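Local coordinates for protein adenylyl-sulfate kinase 1, chloroplastic (Arabidopsis thaliana, PDB 3UIE) that catalyses the ATP-dependent 3'-phosphorylation of adenosine 5'-phosphosulfate to 3'-phosphoadenylyl sulfate, the activated sulfate of the plant, at residues A[106-111]-A[159-164]. Residues are numbered along the deposited sequence; the frame is centred on the assembly and turned at random.
Sequences SPYRTD and IDDPYE. With ADX (adenosine-5'-phosphosulfate), chain D.
Tyr108 OH donates to Asp161 OD2 at 2.6 Å, on the carboxylate's syn lone pair, with ring and carboxylate planes 76° apart. Asp161 OD2 also has a weak, long ion pair with Arg79. Glu164 N donates to Pro107 O at 2.8 Å. At the start of helix 109-117, Arg109 N points at Glu164 OE1 (2.9 Å, N-H...O 166°). One water accepts from Thr110 N and donates to the same OE1. Glu164 CG lies anti to its carbonyl carbon (chi1 -57°) and the chain runs on extended to reach them.

Pro107 CB makes apolar contact with Tyr163 CD1 at 3.8 Å. Tyr163 OH bonds to Thr31. Glu164 CB lies over one face of the Arg109 guanidinium, offset toward the rim; Arg109 NH2 bonds to Pro165 O.

With an alanine in place of Tyr108, Asp161 OD2 is likely to lose its hydroxyl donor and Pro107 CG the ring beside it.

Ser106 N donates to sulfate oxygen O3B of adenosine-5'-phosphosulfate (ADX) at 2.8 Å. In this APS kinase P-loop fold, the contact thus ties the substrate-pocket residues Ser106 and Pro107 to Tyr163, beside ATP-binding Gly32 and Leu33. The Glu164 carboxylate, at the N-terminal end of helix 109-117, probably interacts favourably with the helix dipole.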
ATOM      1  N   SER A 106       2.176  17.408  -3.029  1.00 25.96           N
ATOM      2  CA  SER A 106       3.226  17.291  -2.002  1.00 26.72           C
ATOM      3  C   SER A 106       4.102  18.536  -1.902  1.00 33.16           C
ATOM      4  O   SER A 106       5.292  18.492  -2.199  1.00 27.25           O
ATOM      5  CB  SER A 106       4.075  16.027  -2.213  1.00 27.68           C
ATOM      6  OG  SER A 106       4.474  15.871  -3.565  1.00 23.28           O
ATOM      7  N   PRO A 107       3.504  19.661  -1.480  1.00 27.15           N
ATOM      8  CA  PRO A 107       4.142  20.979  -1.611  1.00 27.90           C
ATOM      9  C   PRO A 107       5.320  21.224  -0.670  1.00 29.83           C
ATOM     10  O   PRO A 107       6.143  22.067  -0.972  1.00 29.17           O
ATOM     11  CB  PRO A 107       2.992  21.948  -1.294  1.00 28.44           C
ATOM     12  CG  PRO A 107       2.101  21.164  -0.380  1.00 26.78           C
ATOM     13  CD  PRO A 107       2.159  19.747  -0.888  1.00 27.98           C
ATOM     14  N   TYR A 108       5.398  20.504   0.444  1.00 27.80           N
ATOM     15  CA  TYR A 108       6.379  20.803   1.482  1.00 35.44           C
ATOM     16  C   TYR A 108       7.643  19.955   1.351  1.00 33.05           C
ATOM     17  O   TYR A 108       7.604  18.723   1.325  1.00 30.28           O
ATOM     18  CB  TYR A 108       5.748  20.625   2.866  1.00 38.81           C
ATOM     19  CG  TYR A 108       4.414  21.330   3.017  1.00 39.24           C
ATOM     20  CD1 TYR A 108       4.191  22.584   2.452  1.00 38.97           C
ATOM     21  CD2 TYR A 108       3.375  20.735   3.713  1.00 34.44           C
ATOM     22  CE1 TYR A 108       2.958  23.226   2.595  1.00 36.77           C
ATOM     23  CE2 TYR A 108       2.150  21.360   3.856  1.00 38.04           C
ATOM     24  CZ  TYR A 108       1.944  22.600   3.298  1.00 44.92           C
ATOM     25  OH  TYR A 108       0.714  23.202   3.456  1.00 42.66           O
ATOM     26  N   ARG A 109       8.768  20.646   1.282  1.00 30.93           N
ATOM     27  CA  ARG A 109      10.072  20.046   1.067  1.00 29.01           C
ATOM     28  C   ARG A 109      10.407  19.070   2.196  1.00 32.06           C
ATOM     29  O   ARG A 109      10.852  17.946   1.959  1.00 29.22           O
ATOM     30  CB  ARG A 109      11.098  21.196   1.002  1.00 30.89           C
ATOM     31  CG  ARG A 109      12.471  20.867   0.488  1.00 39.31           C
ATOM     32  CD  ARG A 109      13.299  22.168   0.331  1.00 39.91           C
ATOM     33  NE  ARG A 109      12.865  22.941  -0.825  1.00 37.04           N
ATOM     34  CZ  ARG A 109      12.590  24.245  -0.822  1.00 40.51           C
ATOM     35  NH1 ARG A 109      12.697  24.965   0.280  1.00 40.52           N
ATOM     36  NH2 ARG A 109      12.208  24.834  -1.941  1.00 27.42           N
ATOM     37  N   THR A 110      10.177  19.503   3.431  1.00 29.45           N
ATOM     38  CA  THR A 110      10.467  18.670   4.597  1.00 27.90           C
ATOM     39  C   THR A 110       9.704  17.349   4.545  1.00 31.61           C
ATOM     40  O   THR A 110      10.222  16.304   4.958  1.00 31.90           O
ATOM     41  CB  THR A 110      10.150  19.410   5.922  1.00 36.65           C
ATOM     42  OG1 THR A 110      10.582  18.622   7.039  1.00 45.89           O
ATOM     43  CG2 THR A 110       8.654  19.703   6.046  1.00 35.04           C
ATOM     44  N   ASP A 111       8.467  17.384   4.059  1.00 29.12           N
ATOM     45  CA  ASP A 111       7.658  16.164   4.016  1.00 29.79           C
ATOM     46  C   ASP A 111       8.073  15.233   2.884  1.00 31.32           C
ATOM     47  O   ASP A 111       8.118  14.023   3.075  1.00 29.29           O
ATOM     48  CB  ASP A 111       6.170  16.491   3.949  1.00 31.60           C
ATOM     49  CG  ASP A 111       5.698  17.240   5.164  1.00 38.45           C
ATOM     50  OD1 ASP A 111       6.035  16.809   6.288  1.00 37.34           O
ATOM     51  OD2 ASP A 111       5.009  18.264   5.002  1.00 41.26           O
ATOM     52  N   ILE A 159      -1.233  29.749  -4.499  1.00 37.28           N
ATOM     53  CA  ILE A 159      -2.026  30.969  -4.391  1.00 37.98           C
ATOM     54  C   ILE A 159      -1.974  31.498  -2.961  1.00 42.15           C
ATOM     55  O   ILE A 159      -1.477  32.594  -2.716  1.00 44.64           O
ATOM     56  CB  ILE A 159      -3.499  30.718  -4.773  1.00 40.98           C
ATOM     57  CG1 ILE A 159      -3.602  30.259  -6.229  1.00 44.14           C
ATOM     58  CG2 ILE A 159      -4.360  31.964  -4.511  1.00 38.63           C
ATOM     59  CD1 ILE A 159      -2.983  31.205  -7.213  1.00 46.03           C
ATOM     60  N   ASP A 160      -2.476  30.697  -2.022  1.00 39.14           N
ATOM     61  CA  ASP A 160      -2.560  31.081  -0.612  1.00 41.12           C
ATOM     62  C   ASP A 160      -1.854  30.079   0.302  1.00 47.48           C
ATOM     63  O   ASP A 160      -2.028  30.103   1.522  1.00 46.80           O
ATOM     64  CB  ASP A 160      -4.022  31.238  -0.192  1.00 46.67           C
ATOM     65  CG  ASP A 160      -4.685  32.439  -0.841  1.00 59.42           C
ATOM     66  OD1 ASP A 160      -5.843  32.324  -1.299  1.00 61.82           O
ATOM     67  OD2 ASP A 160      -4.035  33.503  -0.897  1.00 63.85           O
ATOM     68  N   ASP A 161      -1.058  29.198  -0.296  1.00 39.58           N
ATOM     69  CA  ASP A 161      -0.256  28.238   0.456  1.00 43.36           C
ATOM     70  C   ASP A 161       1.003  27.960  -0.355  1.00 39.49           C
ATOM     71  O   ASP A 161       0.962  27.955  -1.584  1.00 40.40           O
ATOM     72  CB  ASP A 161      -1.038  26.949   0.709  1.00 49.48           C
ATOM     73  CG  ASP A 161      -0.498  26.160   1.895  1.00 54.95           C
ATOM     74  OD1 ASP A 161      -0.425  26.720   3.010  1.00 57.10           O
ATOM     75  OD2 ASP A 161      -0.136  24.980   1.713  1.00 54.36           O
ATOM     76  N   PRO A 162       2.140  27.764   0.325  1.00 43.01           N
ATOM     77  CA  PRO A 162       3.382  27.694  -0.453  1.00 43.64           C
ATOM     78  C   PRO A 162       3.592  26.363  -1.173  1.00 36.71           C
ATOM     79  O   PRO A 162       3.166  25.316  -0.688  1.00 43.19           O
ATOM     80  CB  PRO A 162       4.471  27.909   0.608  1.00 45.11           C
ATOM     81  CG  PRO A 162       3.845  27.484   1.891  1.00 45.81           C
ATOM     82  CD  PRO A 162       2.384  27.816   1.776  1.00 42.82           C
ATOM     83  N   TYR A 163       4.210  26.420  -2.348  1.00 35.25           N
ATOM     84  CA  TYR A 163       4.771  25.225  -2.954  1.00 32.55           C
ATOM     85  C   TYR A 163       6.279  25.373  -2.884  1.00 27.35           C
ATOM     86  O   TYR A 163       6.820  26.390  -3.326  1.00 30.70           O
ATOM     87  CB  TYR A 163       4.341  25.015  -4.419  1.00 28.10           C
ATOM     88  CG  TYR A 163       5.015  23.777  -4.990  1.00 29.10           C
ATOM     89  CD1 TYR A 163       4.498  22.506  -4.747  1.00 23.08           C
ATOM     90  CD2 TYR A 163       6.195  23.877  -5.710  1.00 32.01           C
ATOM     91  CE1 TYR A 163       5.134  21.365  -5.230  1.00 27.32           C
ATOM     92  CE2 TYR A 163       6.830  22.753  -6.198  1.00 30.64           C
ATOM     93  CZ  TYR A 163       6.304  21.499  -5.947  1.00 26.75           C
ATOM     94  OH  TYR A 163       6.950  20.380  -6.423  1.00 25.73           O
ATOM     95  N   GLU A 164       6.948  24.372  -2.316  1.00 28.42           N
ATOM     96  CA  GLU A 164       8.399  24.383  -2.170  1.00 32.46           C
ATOM     97  C   GLU A 164       9.064  23.423  -3.152  1.00 28.80           C
ATOM     98  O   GLU A 164       9.033  22.213  -2.955  1.00 29.99           O
ATOM     99  CB  GLU A 164       8.772  24.033  -0.725  1.00 28.27           C
ATOM    100  CG  GLU A 164       8.138  24.987   0.290  1.00 34.60           C
ATOM    101  CD  GLU A 164       8.415  24.606   1.736  1.00 45.86           C
ATOM    102  OE1 GLU A 164       8.657  23.414   2.007  1.00 41.09           O
ATOM    103  OE2 GLU A 164       8.388  25.503   2.603  1.00 38.11           O
TER
HETATM  104  SB  ADX D 401      -1.319  17.396  -1.284  1.00 28.08           S
HETATM  105  O1B ADX D 401      -1.885  16.920  -0.053  1.00 30.55           O
HETATM  106  O2B ADX D 401      -0.848  18.786  -1.082  1.00 29.04           O
HETATM  107  O3B ADX D 401      -0.164  16.577  -1.703  1.00 24.99           O
HETATM  108  PA  ADX D 401      -2.941  16.187  -3.189  1.00 30.07           P
HETATM  109  O1A ADX D 401      -3.123  14.996  -2.285  1.00 28.19           O
HETATM  110  O2A ADX D 401      -2.123  15.846  -4.426  1.00 30.40           O
HETATM  111  O3A ADX D 401      -2.355  17.431  -2.379  1.00 29.78           O
HETATM  112  O5' ADX D 401      -4.382  16.653  -3.625  1.00 33.39           O
HETATM  113  C5' ADX D 401      -4.524  17.569  -4.669  1.00 39.89           C
HETATM  114  C4' ADX D 401      -5.789  17.545  -5.355  1.00 45.52           C
HETATM  115  O4' ADX D 401      -6.817  17.947  -4.457  1.00 37.95           O
HETATM  116  C3' ADX D 401      -5.752  18.532  -6.466  1.00 39.73           C
HETATM  117  O3' ADX D 401      -6.043  17.871  -7.657  1.00 43.11           O
HETATM  118  C2' ADX D 401      -6.811  19.427  -6.239  1.00 57.66           C
HETATM  119  O2' ADX D 401      -7.735  19.169  -7.242  1.00 75.93           O
HETATM  120  C1' ADX D 401      -7.463  19.077  -4.959  1.00 47.10           C
HETATM  121  N9  ADX D 401      -7.502  20.186  -4.045  1.00 37.71           N
HETATM  122  C8  ADX D 401      -8.572  20.572  -3.311  1.00 40.46           C
HETATM  123  N7  ADX D 401      -8.207  21.593  -2.515  1.00 37.13           N
HETATM  124  C5  ADX D 401      -6.903  21.855  -2.744  1.00 34.38           C
HETATM  125  C6  ADX D 401      -5.987  22.794  -2.229  1.00 45.99           C
HETATM  126  N6  ADX D 401      -6.404  23.719  -1.224  1.00 42.58           N
HETATM  127  N1  ADX D 401      -4.711  22.812  -2.687  1.00 51.12           N
HETATM  128  C2  ADX D 401      -4.313  21.935  -3.624  1.00 50.44           C
HETATM  129  N3  ADX D 401      -5.168  21.021  -4.137  1.00 43.39           N
HETATM  130  C4  ADX D 401      -6.451  20.956  -3.719  1.00 34.06           C
HETATM  131  O   HOH W   1       9.409  22.225   4.301  1.00 36.37           O